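Local structure of dihydrodipicolinate synthase (Rhodopseudomonas palustris, 3DZ1) at residues 56-61 against 279-284; 168-173 against 196-201; 204-209 against 240-245; 252-257 against 293-298. The protein probably acts as a 4-hydroxy-tetrahydrodipicolinate synthase, a pyruvate-using TIM-barrel lyase of lysine biosynthesis. One frame throughout, in Å; residues are numbered along the deposited sequence.

Contact 2 belongs to the barrel sheet and lies nearest the predicted pyruvate site: the side chain of Lys-169 is about 4 Å from that of Met-217, predicted to bind pyruvate. Contact 3 follows in the chain, its centre 14 Å from that of contact 2; the two touch where Glu-208 packs on Cys-198 and His-170. Contacts 3 and 4 share helix 238-255, have centres 18 Å apart, and both face the third subunit of the tetramer. Contact 4 also reaches contact 2, through His-256 against Asn-200. Contact 1 stands apart at the surface, its centre 24 Å from that of contact 2 and 34 Å from that of contact 3, across the chain's centre.

Contact 1: 56-61 against 279-284; sequences PKLDAA and AQRKPG
Lys-57 and Arg-281 run alongside each other in opposite directions, Lys-57 ending on two backbone carbonyls of the other segment and Arg-281 on one. Lys-57 NZ donates to Pro-283 O at 2.7 Å and to Arg-281 O at 2.8 Å. It stands above the carbonyl plane of Pro-283, 38° out of it, so that bond does not follow a lone pair. In return Arg-281 NH1 reaches Lys-57 O at 2.9 Å with an N-H...O angle of 153°, the oxygen lying at the edge of the guanidinium and close to its plane. The aliphatic parts fill the space between these ends, Lys-57 CD resting 3.7 Å from Arg-281 CB, while Leu-58 CD2 covers one guanidinium face, 3.6 Å from Arg-281 NH1. Beyond CG the lysine chain is fully extended, which carries NZ to the carbonyls either side of Lys-282 and its cis peptide bond to Pro-283. Glu-54 OE1 positions both partners, forming a salt bridge with Lys-57 NZ and accepting from Arg-281 N; Glu-62 OE2 and Gly-24 O hold the guanidinium at NH2 and NE. With an alanine in place of this lysine, Pro-283 O and Arg-281 O would probably lose this shared donor and Glu-54 its ionic mate. The contact joins the loops before helices 60-73 and 289-301 through cationic side chains that donate hydrogen bonds to backbone carbonyls, nearby carboxylates probably offsetting their charge.

Contact 2: 168-173 against 196-201; sequences LKHEDW and ILCGNG
Leu-168 and Ile-196, Lys-169 and Leu-197, His-170 and Cys-198 pair as neighbouring parallel strands, and here the packing is tight. Leu-197 N donates to Leu-168 O at 3.1 Å, His-170 N to Leu-197 O at 2.8 Å, and Gly-199 N to His-170 O at 2.8 Å. On the face bearing His-170, Cys-198 SG comes obliquely to the imidazole, 3.8 Å from CD2. Past the strand ends the carboxylate of Glu-171 takes over: Asn-200 N meets OE2 at 2.7 Å, almost straight (174°) and on the anti lone pair, while Lys-169 NZ forms a salt bridge with OE1 at 3.0 Å, from above the carboxylate plane. A CB on Gly-199 would probably collide with Glu-171 OE2. The strands are the sixth and seventh of the TIM barrel, joined through helix 176-188 in a beta-alpha-beta crossover; in relatives the sixth carries the lysine that forms a Schiff base with pyruvate, consistent with the placement of Lys-169. The partly exposed Trp-173 marks the looser side. Its CB approaches Asn-200 ND2 at 3.5 Å, ring and amide planes being 53° apart, and Gln-257 of the third subunit packs against Trp-173. ND2 donates to a water at 2.9 Å, which in turn donates to Asp-172 O.

Contact 3: 204-209 against 240-245; sequences FLDFEM and LAHNLF
Asp-206, flanked by Leu-205 and Phe-207, packs on His-242 and Phe-245 in a buried, nearly antiparallel helix pair: the short axes of 205-209 and 240-245 make an angle of 156° and approach to 10.2 Å. It joins the helix that follows the seventh barrel strand to helix 238-255, beyond the barrel. Asp-206 lies over one face of the Phe-245 ring, with CB 3.8 Å from the ring centroid in a CH-pi contact. The carboxylate is stacked almost flat on the same ring, planes 10° apart and CG 3.6 Å from CE2. Its CG sits between backbone N and carbonyl carbon (chi1 58°), the rotation that brings the group onto the phenyl face. Beside it, Leu-205 CB touches Phe-245 CE1 at 3.9 Å. The imidazole of His-242 passes across Asp-206 without a direct hydrogen bond to it; a water bridges them, 3.0 Å from Asp-206 OD2 and 2.6 Å from His-242 ND1, and lies in the imidazole plane. His-242 CE1 then rests over one face of Phe-207, 3.7 Å from its CZ, the two rings being oblique to each other. Glu-210 accepts from His-242 NE2, while Arg-253 of the third subunit forms a salt bridge with Asp-206 OD2. Around the pair, Leu-176 of helix 176-188 packs against Phe-207, helix 223-234 packs against Ala-241, and Tyr-254 of the third subunit meets Phe-207 edge-to-face.

Contact 4: 252-257 against 293-298; sequences IRYEHQ and EEVDYL
Tyr-254 projects from helix 238-255 toward helix 289-301 and meets Glu-294, Val-295 and Leu-298 with different parts of its side chain. At the tip, OH donates to Glu-294 OE1 at 2.6 Å, a short bond in which the hydroxyl comes in nearly in line with the C-O bond. The oxygen stays near the plane of the ring, yet the carboxylate itself is turned almost perpendicular, the two planes 84° apart. Lower on the ring, Val-295 CG2 comes obliquely to CE2 at 3.6 Å, and at its base Leu-298 CD1 lies 3.7 Å from Tyr-254 CB, both side chains crossing the tyrosine at about a right angle. With CG anti to the backbone N (chi1 -163°), the ring extends from its own helix to helix 289-301. These helices belong to the helical C-terminal portion that follows the eight-stranded barrel in DapA-type proteins, and Val-264 of the intervening helix 260-271 also packs on Tyr-254. A phenylalanine in its place would probably leave Glu-294 OE1 without this donor and the carboxylate less firmly fixed in its steep turn against the ring. Leu-298 CD2 meets the guanidinium of Arg-253 at its edge, 4.2 Å from NH2; that group is directed chiefly to Asp-206 of the third subunit. The other carboxylate oxygen, Glu-294 OE2, forms a salt bridge with Arg-211 of the third subunit.

Contact 1: 56-61 against 279-284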
loop_
_atom_site.group_PDB
_atom_site.type_symbol
_atom_site.label_atom_id
_atom_site.label_comp_id
_atom_site.label_asym_id
_atom_site.label_seq_id
_atom_site.Cartn_x
_atom_site.Cartn_y
_atom_site.Cartn_z
ATOM N N PRO A 56 12.471 -11.992 13.008
ATOM C CA PRO A 56 12.078 -12.688 11.779
ATOM C C PRO A 56 13.223 -13.499 11.171
ATOM O O PRO A 56 12.988 -14.387 10.350
ATOM C CB PRO A 56 11.629 -11.549 10.871
ATOM C CG PRO A 56 11.064 -10.560 11.843
ATOM C CD PRO A 56 12.099 -10.567 12.943
ATOM N N LYS A 57 14.454 -13.196 11.587
ATOM C CA LYS A 57 15.649 -13.874 11.077
ATOM C C LYS A 57 16.105 -15.050 11.942
ATOM O O LYS A 57 17.126 -15.678 11.654
ATOM C CB LYS A 57 16.808 -12.877 10.956
ATOM C CG LYS A 57 16.485 -11.631 10.152
ATOM C CD LYS A 57 17.689 -10.700 10.102
ATOM C CE LYS A 57 17.367 -9.406 9.381
ATOM N NZ LYS A 57 18.520 -8.465 9.406
ATOM N N LEU A 58 15.351 -15.336 12.998
ATOM C CA LEU A 58 15.667 -16.430 13.910
ATOM C C LEU A 58 14.630 -17.539 13.742
ATOM O O LEU A 58 13.522 -17.288 13.267
ATOM C CB LEU A 58 15.614 -15.930 15.355
ATOM C CG LEU A 58 16.450 -14.709 15.737
ATOM C CD1 LEU A 58 16.052 -14.248 17.130
ATOM C CD2 LEU A 58 17.932 -15.049 15.683
ATOM N N ASP A 59 14.986 -18.766 14.110
ATOM C CA ASP A 59 14.017 -19.853 14.029
ATOM C C ASP A 59 13.332 -19.906 15.400
ATOM O O ASP A 59 13.806 -19.294 16.360
ATOM C CB ASP A 59 14.697 -21.188 13.692
ATOM C CG ASP A 59 15.616 -21.681 14.791
ATOM O OD1 ASP A 59 15.172 -21.772 15.954
ATOM O OD2 ASP A 59 16.784 -21.997 14.485
ATOM N N ALA A 60 12.219 -20.623 15.490
ATOM C CA ALA A 60 11.470 -20.720 16.742
ATOM C C ALA A 60 12.325 -20.980 17.984
ATOM O O ALA A 60 12.220 -20.257 18.978
ATOM C CB ALA A 60 10.395 -21.798 16.617
ATOM N N ALA A 61 13.168 -22.007 17.931
ATOM C CA ALA A 61 14.024 -22.359 19.065
ATOM C C ALA A 61 14.984 -21.239 19.466
ATOM O O ALA A 61 15.228 -21.013 20.653
ATOM C CB ALA A 61 14.810 -23.626 18.747
ATOM N N ALA A 279 27.511 -7.504 13.581
ATOM C CA ALA A 279 26.836 -8.320 12.579
ATOM C C ALA A 279 25.323 -8.476 12.734
ATOM O O ALA A 279 24.785 -8.492 13.845
ATOM C CB ALA A 279 27.486 -9.703 12.533
ATOM N N GLN A 280 24.655 -8.578 11.589
ATOM C CA GLN A 280 23.215 -8.800 11.515
ATOM C C GLN A 280 23.087 -10.044 10.649
ATOM O O GLN A 280 24.046 -10.441 9.986
ATOM C CB GLN A 280 22.502 -7.665 10.785
ATOM C CG GLN A 280 22.840 -6.271 11.231
ATOM C CD GLN A 280 22.251 -5.231 10.302
ATOM O OE1 GLN A 280 22.708 -4.092 10.264
ATOM N NE2 GLN A 280 21.225 -5.618 9.550
ATOM N N ARG A 281 21.914 -10.662 10.650
ATOM C CA ARG A 281 21.695 -11.830 9.811
ATOM C C ARG A 281 21.083 -11.333 8.506
ATOM O O ARG A 281 20.508 -10.246 8.464
ATOM C CB ARG A 281 20.738 -12.807 10.489
ATOM C CG ARG A 281 21.355 -13.605 11.615
ATOM C CD ARG A 281 20.430 -14.736 12.021
ATOM N NE ARG A 281 21.058 -15.651 12.963
ATOM C CZ ARG A 281 20.473 -16.744 13.437
ATOM N NH1 ARG A 281 19.244 -17.054 13.054
ATOM N NH2 ARG A 281 21.118 -17.525 14.292
ATOM N N LYS A 282 21.217 -12.113 7.439
ATOM C CA LYS A 282 20.648 -11.724 6.152
ATOM C C LYS A 282 19.127 -11.815 6.256
ATOM O O LYS A 282 18.602 -12.720 6.900
ATOM C CB LYS A 282 21.130 -12.663 5.044
ATOM C CG LYS A 282 22.633 -12.681 4.820
ATOM C CD LYS A 282 22.983 -13.574 3.633
ATOM C CE LYS A 282 24.487 -13.689 3.437
ATOM N NZ LYS A 282 25.146 -14.364 4.592
ATOM N N PRO A 283 18.398 -10.878 5.631
ATOM C CA PRO A 283 18.927 -9.756 4.851
ATOM C C PRO A 283 19.315 -8.579 5.750
ATOM O O PRO A 283 18.607 -8.256 6.702
ATOM C CB PRO A 283 17.770 -9.422 3.920
ATOM C CG PRO A 283 16.584 -9.657 4.805
ATOM C CD PRO A 283 16.932 -10.965 5.491
ATOM N N GLY A 284 20.445 -7.949 5.442
ATOM C CA GLY A 284 20.907 -6.817 6.231
ATOM C C GLY A 284 22.286 -6.381 5.777
ATOM O O GLY A 284 23.176 -7.214 5.589
#

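Contact 2: 168-173 against 196-201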
loop_
_atom_site.group_PDB
_atom_site.type_symbol
_atom_site.label_atom_id
_atom_site.label_comp_id
_atom_site.label_asym_id
_atom_site.label_seq_id
_atom_site.Cartn_x
_atom_site.Cartn_y
_atom_site.Cartn_z
ATOM N N LEU A 168 0.773 1.248 26.067
ATOM C CA LEU A 168 0.748 1.599 24.663
ATOM C C LEU A 168 2.172 2.006 24.319
ATOM O O LEU A 168 2.768 2.829 25.025
ATOM C CB LEU A 168 -0.172 2.797 24.399
ATOM C CG LEU A 168 0.019 3.468 23.026
ATOM C CD1 LEU A 168 -0.517 2.561 21.925
ATOM C CD2 LEU A 168 -0.702 4.815 22.990
ATOM N N LYS A 169 2.737 1.405 23.276
ATOM C CA LYS A 169 4.059 1.817 22.835
ATOM C C LYS A 169 3.682 2.813 21.758
ATOM O O LYS A 169 3.307 2.432 20.647
ATOM C CB LYS A 169 4.869 0.688 22.202
ATOM C CG LYS A 169 6.271 1.167 21.831
ATOM C CD LYS A 169 7.003 0.229 20.891
ATOM C CE LYS A 169 8.372 0.802 20.549
ATOM N NZ LYS A 169 9.078 0.013 19.511
ATOM N N HIS A 170 3.754 4.085 22.116
ATOM C CA HIS A 170 3.391 5.190 21.239
ATOM C C HIS A 170 4.448 5.546 20.200
ATOM O O HIS A 170 5.505 6.086 20.533
ATOM C CB HIS A 170 3.070 6.412 22.106
ATOM C CG HIS A 170 2.755 7.651 21.328
ATOM N ND1 HIS A 170 1.514 7.895 20.779
ATOM C CD2 HIS A 170 3.523 8.718 21.006
ATOM C CE1 HIS A 170 1.531 9.057 20.152
ATOM N NE2 HIS A 170 2.738 9.577 20.275
ATOM N N GLU A 171 4.153 5.256 18.937
ATOM C CA GLU A 171 5.085 5.555 17.859
ATOM C C GLU A 171 4.420 6.290 16.691
ATOM O O GLU A 171 4.994 6.390 15.603
ATOM C CB GLU A 171 5.742 4.257 17.363
ATOM C CG GLU A 171 6.476 3.504 18.464
ATOM C CD GLU A 171 7.461 2.484 17.924
ATOM O OE1 GLU A 171 7.085 1.304 17.745
ATOM O OE2 GLU A 171 8.618 2.880 17.669
ATOM N N ASP A 172 3.213 6.805 16.911
ATOM C CA ASP A 172 2.517 7.528 15.850
ATOM C C ASP A 172 3.319 8.779 15.498
ATOM O O ASP A 172 3.988 9.369 16.356
ATOM C CB ASP A 172 1.101 7.918 16.277
ATOM C CG ASP A 172 0.206 8.218 15.090
ATOM O OD1 ASP A 172 0.709 8.176 13.946
ATOM O OD2 ASP A 172 -0.994 8.492 15.294
ATOM N N TRP A 173 3.232 9.188 14.239
ATOM C CA TRP A 173 3.988 10.333 13.751
ATOM C C TRP A 173 3.231 10.994 12.598
ATOM O O TRP A 173 3.174 10.447 11.493
ATOM C CB TRP A 173 5.361 9.831 13.277
ATOM C CG TRP A 173 6.230 10.842 12.592
ATOM C CD1 TRP A 173 6.906 11.874 13.170
ATOM C CD2 TRP A 173 6.534 10.895 11.193
ATOM N NE1 TRP A 173 7.618 12.566 12.218
ATOM C CE2 TRP A 173 7.406 11.985 10.995
ATOM C CE3 TRP A 173 6.152 10.125 10.084
ATOM C CZ2 TRP A 173 7.905 12.329 9.732
ATOM C CZ3 TRP A 173 6.646 10.466 8.825
ATOM C CH2 TRP A 173 7.514 11.558 8.663
ATOM N N ILE A 196 2.217 4.839 28.905
ATOM C CA ILE A 196 2.514 5.266 27.550
ATOM C C ILE A 196 4.013 5.503 27.425
ATOM O O ILE A 196 4.553 6.451 27.994
ATOM C CB ILE A 196 1.755 6.562 27.169
ATOM C CG1 ILE A 196 0.240 6.314 27.194
ATOM C CG2 ILE A 196 2.185 7.017 25.771
ATOM C CD1 ILE A 196 -0.607 7.536 26.786
ATOM N N LEU A 197 4.689 4.609 26.710
ATOM C CA LEU A 197 6.123 4.740 26.483
ATOM C C LEU A 197 6.252 5.034 25.000
ATOM O O LEU A 197 5.607 4.387 24.171
ATOM C CB LEU A 197 6.864 3.454 26.846
ATOM C CG LEU A 197 6.806 3.033 28.316
ATOM C CD1 LEU A 197 7.826 1.935 28.545
ATOM C CD2 LEU A 197 7.106 4.227 29.230
ATOM N N CYS A 198 7.088 6.006 24.668
ATOM C CA CYS A 198 7.235 6.424 23.287
ATOM C C CYS A 198 8.390 5.849 22.500
ATOM O O CYS A 198 9.457 5.544 23.045
ATOM C CB CYS A 198 7.273 7.947 23.240
ATOM S SG CYS A 198 5.800 8.662 24.009
ATOM N N GLY A 199 8.155 5.716 21.197
ATOM C CA GLY A 199 9.157 5.175 20.306
ATOM C C GLY A 199 9.450 6.056 19.107
ATOM O O GLY A 199 9.755 7.240 19.249
ATOM N N ASN A 200 9.338 5.471 17.919
ATOM C CA ASN A 200 9.639 6.168 16.670
ATOM C C ASN A 200 11.034 6.778 16.754
ATOM O O ASN A 200 11.233 7.950 16.434
ATOM C CB ASN A 200 8.603 7.258 16.364
ATOM C CG ASN A 200 8.777 7.842 14.967
ATOM O OD1 ASN A 200 9.196 7.144 14.050
ATOM N ND2 ASN A 200 8.442 9.115 14.798
ATOM N N GLY A 201 11.989 5.962 17.199
ATOM C CA GLY A 201 13.373 6.387 17.314
ATOM C C GLY A 201 13.665 7.497 18.304
ATOM O O GLY A 201 14.792 7.987 18.359
HETATM O O HOH W 1 6.757 10.641 16.646
#

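Contact 3: 204-209 against 240-245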
loop_
_atom_site.group_PDB
_atom_site.type_symbol
_atom_site.label_atom_id
_atom_site.label_comp_id
_atom_site.label_asym_id
_atom_site.label_seq_id
_atom_site.Cartn_x
_atom_site.Cartn_y
_atom_site.Cartn_z
ATOM N N PHE A 204 10.609 12.456 18.834
ATOM C CA PHE A 204 9.834 13.487 19.526
ATOM C C PHE A 204 9.774 13.311 21.042
ATOM O O PHE A 204 8.888 13.860 21.702
ATOM C CB PHE A 204 8.405 13.547 18.972
ATOM C CG PHE A 204 8.303 14.266 17.661
ATOM C CD1 PHE A 204 8.690 13.645 16.477
ATOM C CD2 PHE A 204 7.884 15.591 17.619
ATOM C CE1 PHE A 204 8.667 14.333 15.270
ATOM C CE2 PHE A 204 7.855 16.290 16.417
ATOM C CZ PHE A 204 8.249 15.657 15.238
ATOM N N LEU A 205 10.722 12.571 21.604
ATOM C CA LEU A 205 10.724 12.325 23.044
ATOM C C LEU A 205 10.660 13.586 23.903
ATOM O O LEU A 205 10.010 13.599 24.956
ATOM C CB LEU A 205 11.955 11.507 23.444
ATOM C CG LEU A 205 11.946 11.055 24.909
ATOM C CD1 LEU A 205 10.706 10.209 25.181
ATOM C CD2 LEU A 205 13.211 10.268 25.210
ATOM N N ASP A 206 11.328 14.646 23.460
ATOM C CA ASP A 206 11.342 15.880 24.228
ATOM C C ASP A 206 9.939 16.408 24.494
ATOM O O ASP A 206 9.595 16.724 25.635
ATOM C CB ASP A 206 12.216 16.938 23.530
ATOM C CG ASP A 206 11.759 17.264 22.118
ATOM O OD1 ASP A 206 11.132 16.415 21.453
ATOM O OD2 ASP A 206 12.057 18.385 21.656
ATOM N N PHE A 207 9.115 16.476 23.456
ATOM C CA PHE A 207 7.759 16.976 23.622
ATOM C C PHE A 207 6.784 15.899 24.083
ATOM O O PHE A 207 5.777 16.201 24.716
ATOM C CB PHE A 207 7.282 17.630 22.322
ATOM C CG PHE A 207 7.931 18.961 22.048
ATOM C CD1 PHE A 207 7.703 20.046 22.894
ATOM C CD2 PHE A 207 8.789 19.129 20.966
ATOM C CE1 PHE A 207 8.322 21.273 22.668
ATOM C CE2 PHE A 207 9.413 20.354 20.731
ATOM C CZ PHE A 207 9.178 21.428 21.585
ATOM N N GLU A 208 7.084 14.641 23.778
ATOM C CA GLU A 208 6.209 13.558 24.199
ATOM C C GLU A 208 6.143 13.506 25.722
ATOM O O GLU A 208 5.092 13.227 26.294
ATOM C CB GLU A 208 6.702 12.226 23.628
ATOM C CG GLU A 208 6.352 12.049 22.158
ATOM C CD GLU A 208 7.162 10.966 21.486
ATOM O OE1 GLU A 208 6.742 10.502 20.404
ATOM O OE2 GLU A 208 8.219 10.588 22.034
HETATM N N MSE A 209 7.263 13.788 26.377
HETATM C CA MSE A 209 7.287 13.787 27.833
HETATM C C MSE A 209 6.414 14.931 28.342
HETATM O O MSE A 209 5.679 14.774 29.321
HETATM C CB MSE A 209 8.716 13.948 28.360
HETATM C CG MSE A 209 9.624 12.744 28.115
HETATM SE SE MSE A 209 8.867 11.028 28.658
HETATM C CE MSE A 209 8.588 11.398 30.546
ATOM N N LEU A 240 16.959 22.160 30.521
ATOM C CA LEU A 240 17.980 21.127 30.658
ATOM C C LEU A 240 17.611 19.900 29.835
ATOM O O LEU A 240 18.460 19.312 29.160
ATOM C CB LEU A 240 18.155 20.725 32.127
ATOM C CG LEU A 240 18.677 21.821 33.059
ATOM C CD1 LEU A 240 18.878 21.253 34.456
ATOM C CD2 LEU A 240 19.984 22.367 32.520
ATOM N N ALA A 241 16.342 19.517 29.900
ATOM C CA ALA A 241 15.857 18.363 29.159
ATOM C C ALA A 241 16.051 18.578 27.662
ATOM O O ALA A 241 16.596 17.716 26.972
ATOM C CB ALA A 241 14.385 18.119 29.471
ATOM N N HIS A 242 15.601 19.722 27.158
ATOM C CA HIS A 242 15.747 20.022 25.735
ATOM C C HIS A 242 17.197 20.234 25.301
ATOM O O HIS A 242 17.551 19.957 24.156
ATOM C CB HIS A 242 14.900 21.242 25.367
ATOM C CG HIS A 242 13.449 20.928 25.194
ATOM N ND1 HIS A 242 12.895 20.633 23.967
ATOM C CD2 HIS A 242 12.449 20.809 26.099
ATOM C CE1 HIS A 242 11.615 20.345 24.125
ATOM N NE2 HIS A 242 11.320 20.444 25.409
ATOM N N ASN A 243 18.044 20.731 26.198
ATOM C CA ASN A 243 19.439 20.926 25.824
ATOM C C ASN A 243 20.099 19.577 25.566
ATOM O O ASN A 243 20.817 19.401 24.578
ATOM C CB ASN A 243 20.209 21.666 26.922
ATOM C CG ASN A 243 19.855 23.137 26.994
ATOM O OD1 ASN A 243 19.236 23.691 26.080
ATOM N ND2 ASN A 243 20.258 23.786 28.082
ATOM N N LEU A 244 19.848 18.625 26.457
ATOM C CA LEU A 244 20.417 17.289 26.331
ATOM C C LEU A 244 19.827 16.565 25.130
ATOM O O LEU A 244 20.548 15.913 24.372
ATOM C CB LEU A 244 20.160 16.480 27.606
ATOM C CG LEU A 244 20.681 15.039 27.611
ATOM C CD1 LEU A 244 22.181 15.027 27.330
ATOM C CD2 LEU A 244 20.375 14.395 28.959
ATOM N N PHE A 245 18.515 16.683 24.951
ATOM C CA PHE A 245 17.868 16.040 23.818
ATOM C C PHE A 245 18.460 16.588 22.517
ATOM O O PHE A 245 18.868 15.828 21.640
ATOM C CB PHE A 245 16.352 16.291 23.849
ATOM C CG PHE A 245 15.613 15.647 22.713
ATOM C CD1 PHE A 245 15.313 14.286 22.737
ATOM C CD2 PHE A 245 15.242 16.395 21.599
ATOM C CE1 PHE A 245 14.653 13.680 21.666
ATOM C CE2 PHE A 245 14.583 15.800 20.524
ATOM C CZ PHE A 245 14.288 14.440 20.559
HETATM O O HOH W 2 14.115 20.541 21.629
#

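Contact 4: 252-257 against 293-298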
loop_
_atom_site.group_PDB
_atom_site.type_symbol
_atom_site.label_atom_id
_atom_site.label_comp_id
_atom_site.label_asym_id
_atom_site.label_seq_id
_atom_site.Cartn_x
_atom_site.Cartn_y
_atom_site.Cartn_z
ATOM N N ILE A 252 20.250 10.843 16.901
ATOM C CA ILE A 252 18.949 10.197 16.987
ATOM C C ILE A 252 18.340 10.136 15.587
ATOM O O ILE A 252 17.837 9.093 15.160
ATOM C CB ILE A 252 17.991 10.984 17.918
ATOM C CG1 ILE A 252 18.412 10.780 19.375
ATOM C CG2 ILE A 252 16.543 10.546 17.681
ATOM C CD1 ILE A 252 17.658 11.647 20.372
ATOM N N ARG A 253 18.389 11.249 14.859
ATOM C CA ARG A 253 17.809 11.259 13.522
ATOM C C ARG A 253 18.608 10.442 12.514
ATOM O O ARG A 253 18.031 9.879 11.586
ATOM C CB ARG A 253 17.606 12.698 13.016
ATOM C CG ARG A 253 18.855 13.502 12.830
ATOM C CD ARG A 253 19.500 13.276 11.464
ATOM N NE ARG A 253 20.907 13.628 11.553
ATOM C CZ ARG A 253 21.543 14.465 10.743
ATOM N NH1 ARG A 253 20.902 15.058 9.746
ATOM N NH2 ARG A 253 22.826 14.718 10.953
ATOM N N TYR A 254 19.923 10.358 12.693
ATOM C CA TYR A 254 20.737 9.573 11.763
ATOM C C TYR A 254 20.382 8.093 11.914
ATOM O O TYR A 254 20.269 7.367 10.925
ATOM C CB TYR A 254 22.236 9.769 12.031
ATOM C CG TYR A 254 23.111 9.328 10.872
ATOM C CD1 TYR A 254 23.533 10.238 9.904
ATOM C CD2 TYR A 254 23.475 7.987 10.717
ATOM C CE1 TYR A 254 24.297 9.824 8.807
ATOM C CE2 TYR A 254 24.232 7.565 9.626
ATOM C CZ TYR A 254 24.639 8.486 8.674
ATOM O OH TYR A 254 25.375 8.069 7.586
ATOM N N GLU A 255 20.198 7.656 13.158
ATOM C CA GLU A 255 19.857 6.265 13.448
ATOM C C GLU A 255 18.411 5.964 13.059
ATOM O O GLU A 255 18.041 4.808 12.839
ATOM C CB GLU A 255 20.046 5.975 14.941
ATOM C CG GLU A 255 19.977 4.499 15.299
ATOM C CD GLU A 255 19.880 4.259 16.797
ATOM O OE1 GLU A 255 20.785 4.692 17.534
ATOM O OE2 GLU A 255 18.895 3.631 17.236
ATOM N N HIS A 256 17.601 7.016 12.991
ATOM C CA HIS A 256 16.188 6.902 12.638
ATOM C C HIS A 256 15.991 6.780 11.128
ATOM O O HIS A 256 15.205 7.511 10.534
ATOM C CB HIS A 256 15.430 8.128 13.163
ATOM C CG HIS A 256 13.949 8.070 12.949
ATOM N ND1 HIS A 256 13.151 7.100 13.516
ATOM C CD2 HIS A 256 13.118 8.873 12.241
ATOM C CE1 HIS A 256 11.893 7.307 13.168
ATOM N NE2 HIS A 256 11.845 8.377 12.395
ATOM N N GLN A 257 16.730 5.873 10.506
ATOM C CA GLN A 257 16.606 5.640 9.074
ATOM C C GLN A 257 16.275 4.168 8.885
ATOM O O GLN A 257 16.929 3.307 9.464
ATOM C CB GLN A 257 17.917 5.965 8.352
ATOM C CG GLN A 257 18.184 7.439 8.158
ATOM C CD GLN A 257 19.493 7.690 7.433
ATOM O OE1 GLN A 257 20.574 7.494 7.993
ATOM N NE2 GLN A 257 19.402 8.111 6.177
ATOM N N GLU A 293 32.091 6.982 9.086
ATOM C CA GLU A 293 32.783 8.232 9.396
ATOM C C GLU A 293 31.773 9.283 9.852
ATOM O O GLU A 293 32.011 10.014 10.816
ATOM C CB GLU A 293 33.538 8.748 8.163
ATOM C CG GLU A 293 34.467 9.938 8.418
ATOM C CD GLU A 293 33.731 11.225 8.754
ATOM O OE1 GLU A 293 32.671 11.473 8.152
ATOM O OE2 GLU A 293 34.221 12.002 9.605
ATOM N N GLU A 294 30.646 9.360 9.153
ATOM C CA GLU A 294 29.610 10.329 9.497
ATOM C C GLU A 294 29.085 10.065 10.904
ATOM O O GLU A 294 28.874 10.999 11.675
ATOM C CB GLU A 294 28.470 10.275 8.474
ATOM C CG GLU A 294 28.941 10.542 7.043
ATOM C CD GLU A 294 27.840 10.406 6.014
ATOM O OE1 GLU A 294 27.022 9.474 6.139
ATOM O OE2 GLU A 294 27.802 11.223 5.069
ATOM N N VAL A 295 28.871 8.794 11.235
ATOM C CA VAL A 295 28.400 8.435 12.569
ATOM C C VAL A 295 29.482 8.827 13.576
ATOM O O VAL A 295 29.184 9.377 14.635
ATOM C CB VAL A 295 28.123 6.917 12.692
ATOM C CG1 VAL A 295 27.827 6.551 14.153
ATOM C CG2 VAL A 295 26.943 6.536 11.801
ATOM N N ASP A 296 30.737 8.539 13.240
ATOM C CA ASP A 296 31.852 8.886 14.117
ATOM C C ASP A 296 31.884 10.390 14.360
ATOM O O ASP A 296 32.169 10.844 15.469
ATOM C CB ASP A 296 33.193 8.460 13.506
ATOM C CG ASP A 296 33.389 6.955 13.500
ATOM O OD1 ASP A 296 32.644 6.254 14.216
ATOM O OD2 ASP A 296 34.300 6.475 12.788
ATOM N N TYR A 297 31.604 11.165 13.316
ATOM C CA TYR A 297 31.607 12.620 13.435
ATOM C C TYR A 297 30.550 13.066 14.444
ATOM O O TYR A 297 30.820 13.894 15.316
ATOM C CB TYR A 297 31.331 13.271 12.076
ATOM C CG TYR A 297 31.383 14.782 12.106
ATOM C CD1 TYR A 297 32.573 15.455 12.381
ATOM C CD2 TYR A 297 30.242 15.541 11.861
ATOM C CE1 TYR A 297 32.624 16.853 12.410
ATOM C CE2 TYR A 297 30.282 16.938 11.885
ATOM C CZ TYR A 297 31.473 17.586 12.159
ATOM O OH TYR A 297 31.508 18.962 12.171
ATOM N N LEU A 298 29.347 12.518 14.321
ATOM C CA LEU A 298 28.265 12.867 15.232
ATOM C C LEU A 298 28.638 12.480 16.661
ATOM O O LEU A 298 28.383 13.232 17.606
ATOM C CB LEU A 298 26.972 12.162 14.816
ATOM C CG LEU A 298 26.391 12.578 13.459
ATOM C CD1 LEU A 298 25.122 11.789 13.184
ATOM C CD2 LEU A 298 26.105 14.075 13.454
#